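Local coordinates for protein beta-fructofuranosidase (Arthrobacter, PDB 3WPU) that belongs to the levansucrase/invertase family of the beta-fructosidase clan, whose members are built around a five-bladed beta-propeller, at residues T43-M51 and P409-H417; W28-M39 and P384-A392. All blocks are in the same frame, centred on the assembly; numbering follows the deposited sequence.

Contact 1: residues T43-M51 and P409-H417; sequences TAPSRENSM and PDFNQHPGH
Arg47 and His414 bring the two loops closest, with their CA atoms 4.0 Å apart, and neither segment is regular helix or strand here. Residues 43-51 fold into a type II beta turn from Pro45 to Glu48, while 409-417 makes two type I turns, Asp410 to Gln413 and His414 to His417. The turns are joined by one direct backbone bond, from Arg47 N to Asn412 O at 2.8 Å. A weak CA-H...O contact runs from His414 CA to Arg47 O.

The Arg47 side chain does most of the work. Its chain runs extended from CG to NE along the backbone of the partner loop, CG passing 3.4 Å from Gln413 O, and then grips a single acceptor side-on: NE lies 2.7 Å and NH2 2.8 Å from Phe411 O. That carbonyl lies close to the guanidinium plane, so the two bonds fix the rotation of the group. Phe411 holds its CG anti to its own backbone N (chi1 -172°), which carries the ring over to Arg47. NH2 sits above the middle of one ring face, and CZ is 4.9 Å from the ring centroid, a cation-pi contact. In this propeller protein both segments belong to long connections, one leading toward strand 72-81 and the other toward strand 423-425, and they meet at the surface, where His441 also touches Arg47.

Beside the arginine, Asn412 ND2 donates a nearly straight bond (167°) to Ser46 OG, which lies in its amide plane. Asp410 holds the backbone of Asn412 with an Asx turn, its OD2 accepting from Asn412 N. Further along, His414 ND1 accepts from Gly416 N in the ring plane; this pins the imidazole with CD2 directed to the other loop, 3.3 Å from Arg47 O.

Contact 2: residues W28-M39 and P384-A392; sequences WTRADARQLQRM and PLNGGSGLA
Ser389 sets its CB into a hollow formed by Gln35 CB, Leu36 CD2 and Met39 SD, the sulfur being 3.4 Å from that CB. Helix 30-38, which begins with a capping box between Thr29 and Asp32, packs here against the short, weakly bonded helix about 385-388 and the turn that lead into strand 391-394 of an antiparallel sheet, consistent with one blade of the five-bladed propeller. Beside the serine, Leu391 CB is pressed to 3.5 Å from Leu36 CD2, closer than usual for two carbons.

Gly387 and Gly388 leave the facing backbone without side chains, and Gln35 CG settles over them. Asp32 CB likewise packs close to Gly388 O. At the other end Pro384 CG rests against both Trp28 CD1 and Asp32 OD2, the proline crossing the aspartate at about a right angle; His13 binds that carboxylate oxygen from outside. Trp28 reaches in with CG anti to the backbone N (chi1 -177°), and its NE1 donates to Ser389 O at 3.0 Å, from above the carbonyl plane. One water joins the two segments, donating to Gln35 OE1 at 2.7 Å and to Gly387 O at 2.8 Å.

Contact 1 is a surface meeting of two loops, contact 2 a buried one between a helix and the turn that enters a sheet strand, and their centres lie about 20 Å apart. They tie together the same two regions of the chain: segment 43-51 comes after helix 30-38, and segment 409-417, itself a loop, comes after strand 391-394. Their chemistry differs with depth: charge, a cation-pi contact and hydrogen bonds to carbonyls outside; apolar and thioether packing, side chains laid on glycine backbone, one indole bond and one water bridge inside. Met51, at the end of segment 43-51, packs its CE against Leu36 O at 3.5 Å and also touches Leu391 and Met39 of contact 2.

Contact 1: residues T43-M51 and P409-H417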
ATOM      1  N   THR A  43      -3.351  20.740 -24.072  1.00 17.48           N
ATOM      2  CA  THR A  43      -4.184  20.539 -25.257  1.00 18.54           C
ATOM      3  C   THR A  43      -5.012  19.261 -25.244  1.00 18.53           C
ATOM      4  O   THR A  43      -5.809  19.052 -26.162  1.00 19.35           O
ATOM      5  CB  THR A  43      -3.342  20.548 -26.566  1.00 19.48           C
ATOM      6  OG1 THR A  43      -2.538  19.365 -26.662  1.00 21.89           O
ATOM      7  CG2 THR A  43      -2.447  21.780 -26.637  1.00 20.43           C
ATOM      8  N   ALA A  44      -4.837  18.401 -24.236  1.00 17.35           N
ATOM      9  CA  ALA A  44      -5.505  17.101 -24.243  1.00 17.40           C
ATOM     10  C   ALA A  44      -7.018  17.304 -24.201  1.00 16.76           C
ATOM     11  O   ALA A  44      -7.548  17.939 -23.283  1.00 15.75           O
ATOM     12  CB  ALA A  44      -5.035  16.225 -23.087  1.00 17.97           C
ATOM     13  N   PRO A  45      -7.726  16.783 -25.212  1.00 17.59           N
ATOM     14  CA  PRO A  45      -9.161  17.075 -25.227  1.00 17.75           C
ATOM     15  C   PRO A  45      -9.996  16.248 -24.235  1.00 17.61           C
ATOM     16  O   PRO A  45      -9.482  15.325 -23.576  1.00 15.89           O
ATOM     17  CB  PRO A  45      -9.569  16.751 -26.662  1.00 18.51           C
ATOM     18  CG  PRO A  45      -8.548  15.843 -27.201  1.00 18.47           C
ATOM     19  CD  PRO A  45      -7.290  15.982 -26.367  1.00 17.69           C
ATOM     20  N   SER A  46     -11.279  16.604 -24.147  1.00 17.21           N
ATOM     21  CA  SER A  46     -12.255  15.937 -23.301  1.00 18.34           C
ATOM     22  C   SER A  46     -12.057  14.423 -23.235  1.00 18.66           C
ATOM     23  O   SER A  46     -11.966  13.746 -24.259  1.00 17.63           O
ATOM     24  CB  SER A  46     -13.680  16.228 -23.824  1.00 18.51           C
ATOM     25  OG  SER A  46     -14.646  15.669 -22.954  1.00 19.89           O
ATOM     26  N   ARG A  47     -11.972  13.915 -22.003  1.00 19.18           N
ATOM     27  CA  ARG A  47     -11.859  12.479 -21.691  1.00 19.69           C
ATOM     28  C   ARG A  47     -10.561  11.764 -22.098  1.00 18.25           C
ATOM     29  O   ARG A  47     -10.455  10.554 -21.916  1.00 18.12           O
ATOM     30  CB  ARG A  47     -13.063  11.715 -22.248  1.00 20.71           C
ATOM     31  CG  ARG A  47     -14.383  12.301 -21.810  1.00 21.28           C
ATOM     32  CD  ARG A  47     -15.542  11.378 -22.112  1.00 23.23           C
ATOM     33  NE  ARG A  47     -16.761  11.929 -21.549  1.00 23.24           N
ATOM     34  CZ  ARG A  47     -17.988  11.597 -21.943  1.00 25.46           C
ATOM     35  NH1 ARG A  47     -18.166  10.693 -22.901  1.00 26.31           N
ATOM     36  NH2 ARG A  47     -19.037  12.171 -21.373  1.00 26.00           N
ATOM     37  N   GLU A  48      -9.579  12.484 -22.638  1.00 16.76           N
ATOM     38  CA  GLU A  48      -8.294  11.896 -22.970  1.00 17.03           C
ATOM     39  C   GLU A  48      -7.318  12.173 -21.841  1.00 14.97           C
ATOM     40  O   GLU A  48      -7.487  13.141 -21.117  1.00 15.29           O
ATOM     41  CB  GLU A  48      -7.770  12.456 -24.278  1.00 18.71           C
ATOM     42  CG  GLU A  48      -8.741  12.153 -25.421  1.00 21.55           C
ATOM     43  CD  GLU A  48      -8.154  12.349 -26.800  1.00 25.59           C
ATOM     44  OE1 GLU A  48      -8.953  12.279 -27.775  1.00 30.99           O
ATOM     45  OE2 GLU A  48      -6.928  12.580 -26.925  1.00 27.15           O
ATOM     46  N   ASN A  49      -6.350  11.286 -21.673  1.00 13.56           N
ATOM     47  CA  ASN A  49      -5.264  11.471 -20.701  1.00 13.06           C
ATOM     48  C   ASN A  49      -4.385  12.664 -21.069  1.00 12.84           C
ATOM     49  O   ASN A  49      -3.999  12.813 -22.230  1.00 13.64           O
ATOM     50  CB  ASN A  49      -4.434  10.197 -20.699  1.00 12.78           C
ATOM     51  CG  ASN A  49      -3.353  10.196 -19.651  1.00 12.99           C
ATOM     52  OD1 ASN A  49      -3.469  10.822 -18.605  1.00 12.37           O
ATOM     53  ND2 ASN A  49      -2.306   9.452 -19.928  1.00 13.97           N
ATOM     54  N   SER A  50      -4.072  13.507 -20.079  1.00 12.36           N
ATOM     55  CA  SER A  50      -3.155  14.632 -20.268  1.00 12.28           C
ATOM     56  C   SER A  50      -1.763  14.382 -19.693  1.00 12.20           C
ATOM     57  O   SER A  50      -0.883  15.223 -19.877  1.00 12.44           O
ATOM     58  CB  SER A  50      -3.716  15.918 -19.654  1.00 12.19           C
ATOM     59  OG  SER A  50      -3.690  15.924 -18.229  1.00 12.11           O
ATOM     60  N   MET A  51      -1.587  13.273 -18.983  1.00 12.14           N
ATOM     61  CA  MET A  51      -0.311  12.982 -18.290  1.00 11.85           C
ATOM     62  C   MET A  51       0.583  12.145 -19.188  1.00 12.13           C
ATOM     63  O   MET A  51       0.102  11.473 -20.111  1.00 13.09           O
ATOM     64  CB  MET A  51      -0.571  12.262 -16.953  1.00 11.69           C
ATOM     65  CG  MET A  51      -1.452  13.037 -15.975  1.00 12.03           C
ATOM     66  SD  MET A  51      -0.935  14.734 -15.672  1.00 12.17           S
ATOM     67  CE  MET A  51       0.544  14.506 -14.662  1.00 12.07           C
ATOM     68  N   PRO A 409     -18.757  10.518 -11.859  1.00 16.12           N
ATOM     69  CA  PRO A 409     -17.700  10.936 -12.766  1.00 16.44           C
ATOM     70  C   PRO A 409     -18.006  12.254 -13.447  1.00 17.49           C
ATOM     71  O   PRO A 409     -19.163  12.527 -13.770  1.00 18.01           O
ATOM     72  CB  PRO A 409     -17.637   9.803 -13.795  1.00 16.31           C
ATOM     73  CG  PRO A 409     -18.197   8.627 -13.098  1.00 16.75           C
ATOM     74  CD  PRO A 409     -19.227   9.153 -12.156  1.00 16.86           C
ATOM     75  N   ASP A 410     -16.981  13.063 -13.654  1.00 17.27           N
ATOM     76  CA  ASP A 410     -17.140  14.308 -14.409  1.00 16.86           C
ATOM     77  C   ASP A 410     -17.357  14.031 -15.901  1.00 16.70           C
ATOM     78  O   ASP A 410     -16.689  13.221 -16.521  1.00 14.99           O
ATOM     79  CB  ASP A 410     -15.926  15.215 -14.229  1.00 16.87           C
ATOM     80  CG  ASP A 410     -16.124  16.591 -14.861  1.00 17.05           C
ATOM     81  OD1 ASP A 410     -16.588  17.514 -14.154  1.00 18.44           O
ATOM     82  OD2 ASP A 410     -15.763  16.753 -16.039  1.00 17.45           O
ATOM     83  N   PHE A 411     -18.307  14.760 -16.481  1.00 18.19           N
ATOM     84  CA  PHE A 411     -18.600  14.665 -17.900  1.00 20.10           C
ATOM     85  C   PHE A 411     -17.393  14.657 -18.866  1.00 19.00           C
ATOM     86  O   PHE A 411     -17.414  13.965 -19.876  1.00 19.01           O
ATOM     87  CB  PHE A 411     -19.528  15.837 -18.275  1.00 23.00           C
ATOM     88  CG  PHE A 411     -20.055  15.760 -19.670  1.00 25.65           C
ATOM     89  CD1 PHE A 411     -19.379  16.365 -20.724  1.00 27.44           C
ATOM     90  CD2 PHE A 411     -21.231  15.072 -19.931  1.00 28.30           C
ATOM     91  CE1 PHE A 411     -19.869  16.288 -22.018  1.00 29.01           C
ATOM     92  CE2 PHE A 411     -21.725  14.994 -21.218  1.00 29.47           C
ATOM     93  CZ  PHE A 411     -21.040  15.597 -22.262  1.00 29.09           C
ATOM     94  N   ASN A 412     -16.334  15.411 -18.556  1.00 17.19           N
ATOM     95  CA  ASN A 412     -15.201  15.571 -19.460  1.00 16.29           C
ATOM     96  C   ASN A 412     -13.929  14.811 -19.025  1.00 15.27           C
ATOM     97  O   ASN A 412     -12.856  15.008 -19.589  1.00 16.67           O
ATOM     98  CB  ASN A 412     -14.853  17.054 -19.587  1.00 16.54           C
ATOM     99  CG  ASN A 412     -15.888  17.827 -20.385  1.00 18.03           C
ATOM    100  OD1 ASN A 412     -16.526  18.737 -19.864  1.00 21.83           O
ATOM    101  ND2 ASN A 412     -16.050  17.463 -21.636  1.00 18.08           N
ATOM    102  N   GLN A 413     -14.072  13.959 -18.029  1.00 14.65           N
ATOM    103  CA  GLN A 413     -12.891  13.322 -17.418  1.00 13.87           C
ATOM    104  C   GLN A 413     -12.615  11.961 -18.063  1.00 13.88           C
ATOM    105  O   GLN A 413     -13.521  11.331 -18.644  1.00 13.56           O
ATOM    106  CB  GLN A 413     -13.100  13.227 -15.910  1.00 13.76           C
ATOM    107  CG  GLN A 413     -11.840  12.883 -15.125  1.00 13.77           C
ATOM    108  CD  GLN A 413     -10.644  13.669 -15.615  1.00 13.03           C
ATOM    109  OE1 GLN A 413      -9.779  13.135 -16.319  1.00 12.32           O
ATOM    110  NE2 GLN A 413     -10.615  14.953 -15.296  1.00 13.10           N
ATOM    111  N   HIS A 414     -11.371  11.489 -17.990  1.00 12.92           N
ATOM    112  CA  HIS A 414     -10.998  10.186 -18.529  1.00 12.51           C
ATOM    113  C   HIS A 414     -11.749   9.115 -17.725  1.00 12.69           C
ATOM    114  O   HIS A 414     -11.804   9.186 -16.502  1.00 12.12           O
ATOM    115  CB  HIS A 414      -9.472   9.962 -18.441  1.00 12.26           C
ATOM    116  CG  HIS A 414      -8.996   8.767 -19.212  1.00 12.16           C
ATOM    117  ND1 HIS A 414      -9.308   7.475 -18.854  1.00 12.54           N
ATOM    118  CD2 HIS A 414      -8.262   8.666 -20.345  1.00 12.68           C
ATOM    119  CE1 HIS A 414      -8.777   6.630 -19.716  1.00 12.44           C
ATOM    120  NE2 HIS A 414      -8.126   7.328 -20.627  1.00 12.75           N
ATOM    121  N   PRO A 415     -12.360   8.122 -18.405  1.00 13.49           N
ATOM    122  CA  PRO A 415     -13.155   7.111 -17.667  1.00 12.83           C
ATOM    123  C   PRO A 415     -12.362   6.120 -16.802  1.00 12.86           C
ATOM    124  O   PRO A 415     -12.939   5.327 -16.073  1.00 12.90           O
ATOM    125  CB  PRO A 415     -13.916   6.374 -18.781  1.00 13.70           C
ATOM    126  CG  PRO A 415     -13.142   6.635 -20.024  1.00 13.89           C
ATOM    127  CD  PRO A 415     -12.543   8.007 -19.869  1.00 13.79           C
ATOM    128  N   GLY A 416     -11.052   6.234 -16.850  1.00 12.05           N
ATOM    129  CA  GLY A 416     -10.134   5.472 -15.981  1.00 11.60           C
ATOM    130  C   GLY A 416      -9.570   6.275 -14.832  1.00 11.12           C
ATOM    131  O   GLY A 416      -8.662   5.801 -14.136  1.00 10.44           O
ATOM    132  N   HIS A 417     -10.069   7.484 -14.609  1.00 11.09           N
ATOM    133  CA  HIS A 417      -9.572   8.386 -13.558  1.00 10.86           C
ATOM    134  C   HIS A 417      -9.550   7.725 -12.182  1.00 10.74           C
ATOM    135  O   HIS A 417      -8.656   8.015 -11.387  1.00 10.84           O
ATOM    136  CB  HIS A 417     -10.476   9.617 -13.506  1.00 10.99           C
ATOM    137  CG  HIS A 417      -9.937  10.782 -12.748  1.00 10.74           C
ATOM    138  ND1 HIS A 417     -10.200  10.984 -11.412  1.00 11.01           N
ATOM    139  CD2 HIS A 417      -9.265  11.877 -13.170  1.00 10.49           C
ATOM    140  CE1 HIS A 417      -9.673  12.138 -11.032  1.00 10.71           C
ATOM    141  NE2 HIS A 417      -9.101  12.697 -12.082  1.00 10.19           N
TER

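Contact 2: residues W28-M39 and P384-A392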
ATOM      1  N   TRP A  28       7.812  16.883   0.651  1.00 10.32           N
ATOM      2  CA  TRP A  28       7.292  16.901  -0.708  1.00 10.04           C
ATOM      3  C   TRP A  28       6.702  18.290  -0.852  1.00  9.84           C
ATOM      4  O   TRP A  28       5.676  18.581  -0.244  1.00 10.27           O
ATOM      5  CB  TRP A  28       6.220  15.833  -0.888  1.00 10.04           C
ATOM      6  CG  TRP A  28       5.667  15.714  -2.264  1.00  9.58           C
ATOM      7  CD1 TRP A  28       6.263  16.105  -3.427  1.00  9.46           C
ATOM      8  CD2 TRP A  28       4.408  15.121  -2.646  1.00  9.56           C
ATOM      9  NE1 TRP A  28       5.442  15.832  -4.496  1.00  9.46           N
ATOM     10  CE2 TRP A  28       4.333  15.176  -4.039  1.00  9.46           C
ATOM     11  CE3 TRP A  28       3.386  14.481  -1.937  1.00  9.63           C
ATOM     12  CZ2 TRP A  28       3.236  14.692  -4.742  1.00  9.47           C
ATOM     13  CZ3 TRP A  28       2.284  14.033  -2.643  1.00  9.36           C
ATOM     14  CH2 TRP A  28       2.249  14.100  -4.018  1.00  9.41           C
ATOM     15  N   THR A  29       7.409  19.171  -1.555  1.00  9.46           N
ATOM     16  CA  THR A  29       7.111  20.602  -1.443  1.00  9.67           C
ATOM     17  C   THR A  29       6.041  21.017  -2.436  1.00  9.65           C
ATOM     18  O   THR A  29       5.745  20.289  -3.364  1.00  9.98           O
ATOM     19  CB  THR A  29       8.339  21.479  -1.702  1.00  9.55           C
ATOM     20  OG1 THR A  29       8.725  21.374  -3.079  1.00  9.93           O
ATOM     21  CG2 THR A  29       9.518  21.054  -0.815  1.00  9.84           C
ATOM     22  N   ARG A  30       5.516  22.237  -2.285  1.00  9.92           N
ATOM     23  CA  ARG A  30       4.580  22.780  -3.281  1.00  9.80           C
ATOM     24  C   ARG A  30       5.270  22.968  -4.639  1.00  9.74           C
ATOM     25  O   ARG A  30       4.679  22.694  -5.664  1.00 10.28           O
ATOM     26  CB  ARG A  30       3.959  24.084  -2.782  1.00 10.06           C
ATOM     27  CG  ARG A  30       2.988  23.859  -1.637  1.00 10.19           C
ATOM     28  CD  ARG A  30       2.256  25.127  -1.207  1.00 10.79           C
ATOM     29  NE  ARG A  30       1.466  25.785  -2.247  1.00 11.02           N
ATOM     30  CZ  ARG A  30       0.195  25.516  -2.524  1.00 11.22           C
ATOM     31  NH1 ARG A  30      -0.455  24.556  -1.878  1.00 11.13           N
ATOM     32  NH2 ARG A  30      -0.429  26.201  -3.471  1.00 11.54           N
ATOM     33  N   ALA A  31       6.537  23.384  -4.636  1.00  9.61           N
ATOM     34  CA  ALA A  31       7.310  23.530  -5.856  1.00  9.53           C
ATOM     35  C   ALA A  31       7.429  22.177  -6.563  1.00  9.93           C
ATOM     36  O   ALA A  31       7.258  22.091  -7.787  1.00 10.77           O
ATOM     37  CB  ALA A  31       8.692  24.093  -5.534  1.00  9.51           C
ATOM     38  N   ASP A  32       7.681  21.126  -5.788  1.00  9.89           N
ATOM     39  CA  ASP A  32       7.771  19.744  -6.311  1.00 10.21           C
ATOM     40  C   ASP A  32       6.410  19.361  -6.924  1.00 10.01           C
ATOM     41  O   ASP A  32       6.325  18.940  -8.072  1.00  9.92           O
ATOM     42  CB  ASP A  32       8.141  18.751  -5.182  1.00 10.11           C
ATOM     43  CG  ASP A  32       9.589  18.902  -4.666  1.00 10.56           C
ATOM     44  OD1 ASP A  32      10.452  19.466  -5.376  1.00 10.62           O
ATOM     45  OD2 ASP A  32       9.843  18.388  -3.549  1.00 10.73           O
ATOM     46  N   ALA A  33       5.358  19.524  -6.143  1.00 10.18           N
ATOM     47  CA  ALA A  33       4.039  19.097  -6.561  1.00  9.76           C
ATOM     48  C   ALA A  33       3.561  19.865  -7.792  1.00  9.96           C
ATOM     49  O   ALA A  33       2.776  19.329  -8.607  1.00 10.06           O
ATOM     50  CB  ALA A  33       3.052  19.220  -5.392  1.00  9.95           C
ATOM     51  N   ARG A  34       4.033  21.092  -7.984  1.00  9.87           N
ATOM     52  CA  ARG A  34       3.611  21.870  -9.163  1.00 10.44           C
ATOM     53  C   ARG A  34       4.216  21.348 -10.457  1.00 10.09           C
ATOM     54  O   ARG A  34       3.726  21.636 -11.541  1.00 10.48           O
ATOM     55  CB  ARG A  34       3.832  23.381  -8.971  1.00 10.79           C
ATOM     56  CG  ARG A  34       2.865  23.968  -7.959  1.00 11.29           C
ATOM     57  CD  ARG A  34       3.114  25.435  -7.639  1.00 12.26           C
ATOM     58  NE  ARG A  34       2.952  26.315  -8.798  1.00 13.04           N
ATOM     59  CZ  ARG A  34       3.358  27.589  -8.854  1.00 13.81           C
ATOM     60  NH1 ARG A  34       3.997  28.155  -7.832  1.00 13.30           N
ATOM     61  NH2 ARG A  34       3.159  28.292  -9.970  1.00 14.03           N
ATOM     62  N   GLN A  35       5.250  20.516 -10.359  1.00  9.90           N
ATOM     63  CA  GLN A  35       5.768  19.838 -11.544  1.00 10.11           C
ATOM     64  C   GLN A  35       4.700  18.956 -12.215  1.00 10.26           C
ATOM     65  O   GLN A  35       4.725  18.766 -13.415  1.00 11.29           O
ATOM     66  CB  GLN A  35       6.974  18.979 -11.198  1.00  9.98           C
ATOM     67  CG  GLN A  35       8.132  19.702 -10.523  1.00 10.34           C
ATOM     68  CD  GLN A  35       8.495  21.016 -11.184  1.00  9.99           C
ATOM     69  OE1 GLN A  35       8.945  21.053 -12.330  1.00 10.73           O
ATOM     70  NE2 GLN A  35       8.315  22.087 -10.456  1.00  9.38           N
ATOM     71  N   LEU A  36       3.780  18.428 -11.428  1.00 10.13           N
ATOM     72  CA  LEU A  36       2.666  17.617 -11.950  1.00 10.48           C
ATOM     73  C   LEU A  36       1.869  18.398 -12.986  1.00 11.40           C
ATOM     74  O   LEU A  36       1.416  17.827 -13.989  1.00 13.37           O
ATOM     75  CB  LEU A  36       1.745  17.146 -10.800  1.00 10.41           C
ATOM     76  CG  LEU A  36       2.378  16.266  -9.699  1.00 10.46           C
ATOM     77  CD1 LEU A  36       1.524  16.198  -8.465  1.00 10.38           C
ATOM     78  CD2 LEU A  36       2.657  14.869 -10.243  1.00 10.62           C
ATOM     79  N   GLN A  37       1.678  19.690 -12.750  1.00 11.94           N
ATOM     80  CA  GLN A  37       0.960  20.523 -13.746  1.00 11.79           C
ATOM     81  C   GLN A  37       1.845  20.811 -14.966  1.00 12.32           C
ATOM     82  O   GLN A  37       1.379  20.884 -16.103  1.00 12.66           O
ATOM     83  CB  GLN A  37       0.481  21.834 -13.118  1.00 12.63           C
ATOM     84  CG  GLN A  37      -0.475  21.606 -11.983  1.00 13.20           C
ATOM     85  CD  GLN A  37      -0.741  22.855 -11.186  1.00 14.98           C
ATOM     86  OE1 GLN A  37      -0.980  23.934 -11.762  1.00 15.25           O
ATOM     87  NE2 GLN A  37      -0.694  22.733  -9.861  1.00 15.47           N
ATOM     88  N   ARG A  38       3.148  20.991 -14.747  1.00 11.99           N
ATOM     89  CA  ARG A  38       4.057  21.243 -15.859  1.00 12.73           C
ATOM     90  C   ARG A  38       4.127  20.063 -16.818  1.00 13.01           C
ATOM     91  O   ARG A  38       4.367  20.246 -17.997  1.00 13.73           O
ATOM     92  CB  ARG A  38       5.471  21.558 -15.336  1.00 12.12           C
ATOM     93  CG  ARG A  38       5.552  22.818 -14.493  1.00 12.83           C
ATOM     94  CD  ARG A  38       6.988  23.159 -14.088  1.00 12.95           C
ATOM     95  NE  ARG A  38       7.785  23.601 -15.233  1.00 13.30           N
ATOM     96  CZ  ARG A  38       9.115  23.580 -15.287  1.00 15.04           C
ATOM     97  NH1 ARG A  38       9.832  23.124 -14.269  1.00 15.26           N
ATOM     98  NH2 ARG A  38       9.755  24.005 -16.383  1.00 15.53           N
ATOM     99  N   MET A  39       3.951  18.849 -16.291  1.00 13.34           N
ATOM    100  CA  MET A  39       4.066  17.637 -17.068  1.00 13.70           C
ATOM    101  C   MET A  39       2.792  17.365 -17.857  1.00 13.47           C
ATOM    102  O   MET A  39       2.809  16.540 -18.748  1.00 14.99           O
ATOM    103  CB  MET A  39       4.332  16.454 -16.145  1.00 15.76           C
ATOM    104  CG  MET A  39       5.672  16.482 -15.407  1.00 17.54           C
ATOM    105  SD  MET A  39       5.641  15.409 -13.943  1.00 20.63           S
ATOM    106  CE  MET A  39       4.501  14.197 -14.653  1.00 18.57           C
ATOM    107  N   PRO A 384      11.635  13.516  -4.782  1.00  9.67           N
ATOM    108  CA  PRO A 384      10.438  13.002  -5.464  1.00  9.51           C
ATOM    109  C   PRO A 384      10.725  12.591  -6.895  1.00  9.81           C
ATOM    110  O   PRO A 384      11.492  13.258  -7.600  1.00  9.91           O
ATOM    111  CB  PRO A 384       9.489  14.197  -5.421  1.00  9.87           C
ATOM    112  CG  PRO A 384       9.911  15.000  -4.246  1.00 10.32           C
ATOM    113  CD  PRO A 384      11.425  14.895  -4.321  1.00 10.03           C
ATOM    114  N   LEU A 385      10.141  11.482  -7.330  1.00  9.80           N
ATOM    115  CA  LEU A 385      10.506  10.875  -8.614  1.00  9.92           C
ATOM    116  C   LEU A 385      10.000  11.672  -9.808  1.00 10.03           C
ATOM    117  O   LEU A 385       9.049  12.477  -9.681  1.00 10.37           O
ATOM    118  CB  LEU A 385       9.969   9.438  -8.715  1.00 10.13           C
ATOM    119  CG  LEU A 385      10.481   8.453  -7.670  1.00 10.15           C
ATOM    120  CD1 LEU A 385       9.612   7.211  -7.673  1.00  9.74           C
ATOM    121  CD2 LEU A 385      11.952   8.125  -7.891  1.00 10.29           C
ATOM    122  N   ASN A 386      10.650  11.466 -10.953  1.00 10.15           N
ATOM    123  CA  ASN A 386      10.183  11.984 -12.252  1.00 10.10           C
ATOM    124  C   ASN A 386      10.077  13.515 -12.306  1.00 10.90           C
ATOM    125  O   ASN A 386       8.996  14.104 -12.237  1.00 10.41           O
ATOM    126  CB  ASN A 386       8.880  11.256 -12.647  1.00 10.02           C
ATOM    127  CG  ASN A 386       9.102   9.765 -12.789  1.00 10.34           C
ATOM    128  OD1 ASN A 386       8.419   8.918 -12.160  1.00 12.00           O
ATOM    129  ND2 ASN A 386      10.070   9.433 -13.562  1.00  9.86           N
ATOM    130  N   GLY A 387      11.242  14.155 -12.412  1.00 11.85           N
ATOM    131  CA  GLY A 387      11.342  15.603 -12.520  1.00 12.70           C
ATOM    132  C   GLY A 387      11.040  16.329 -11.226  1.00 12.05           C
ATOM    133  O   GLY A 387      10.719  17.509 -11.234  1.00 13.71           O
ATOM    134  N   GLY A 388      11.134  15.643 -10.093  1.00 11.86           N
ATOM    135  CA  GLY A 388      10.738  16.208  -8.818  1.00 12.33           C
ATOM    136  C   GLY A 388       9.252  16.301  -8.554  1.00 12.47           C
ATOM    137  O   GLY A 388       8.830  16.921  -7.578  1.00 13.58           O
ATOM    138  N   SER A 389       8.436  15.663  -9.388  1.00 11.49           N
ATOM    139  CA  SER A 389       7.008  15.743  -9.245  1.00 11.33           C
ATOM    140  C   SER A 389       6.488  14.816  -8.150  1.00 10.94           C
ATOM    141  O   SER A 389       5.539  15.146  -7.459  1.00 10.81           O
ATOM    142  CB  SER A 389       6.330  15.369 -10.563  1.00 10.78           C
ATOM    143  OG  SER A 389       6.491  13.988 -10.889  1.00 11.03           O
ATOM    144  N   GLY A 390       7.133  13.651  -8.021  1.00 10.27           N
ATOM    145  CA  GLY A 390       6.676  12.586  -7.158  1.00 10.37           C
ATOM    146  C   GLY A 390       5.831  11.549  -7.869  1.00 10.79           C
ATOM    147  O   GLY A 390       5.620  10.451  -7.345  1.00 10.36           O
ATOM    148  N   LEU A 391       5.299  11.861  -9.046  1.00 10.68           N
ATOM    149  CA  LEU A 391       4.410  10.905  -9.682  1.00 10.99           C
ATOM    150  C   LEU A 391       5.169   9.721 -10.264  1.00 10.56           C
ATOM    151  O   LEU A 391       6.064   9.919 -11.077  1.00 11.59           O
ATOM    152  CB  LEU A 391       3.622  11.558 -10.796  1.00 10.82           C
ATOM    153  CG  LEU A 391       2.568  10.718 -11.524  1.00 11.26           C
ATOM    154  CD1 LEU A 391       1.555  10.161 -10.550  1.00 11.21           C
ATOM    155  CD2 LEU A 391       1.935  11.574 -12.590  1.00 11.95           C
ATOM    156  N   ALA A 392       4.747   8.514  -9.891  1.00 10.04           N
ATOM    157  CA  ALA A 392       5.256   7.271 -10.465  1.00  9.96           C
ATOM    158  C   ALA A 392       4.195   6.539 -11.310  1.00  9.89           C
ATOM    159  O   ALA A 392       4.500   6.042 -12.397  1.00  9.97           O
ATOM    160  CB  ALA A 392       5.781   6.366  -9.391  1.00 10.23           C
TER
HETATM  161  O   HOH W   1       9.979  18.862 -13.516  1.00 15.64           O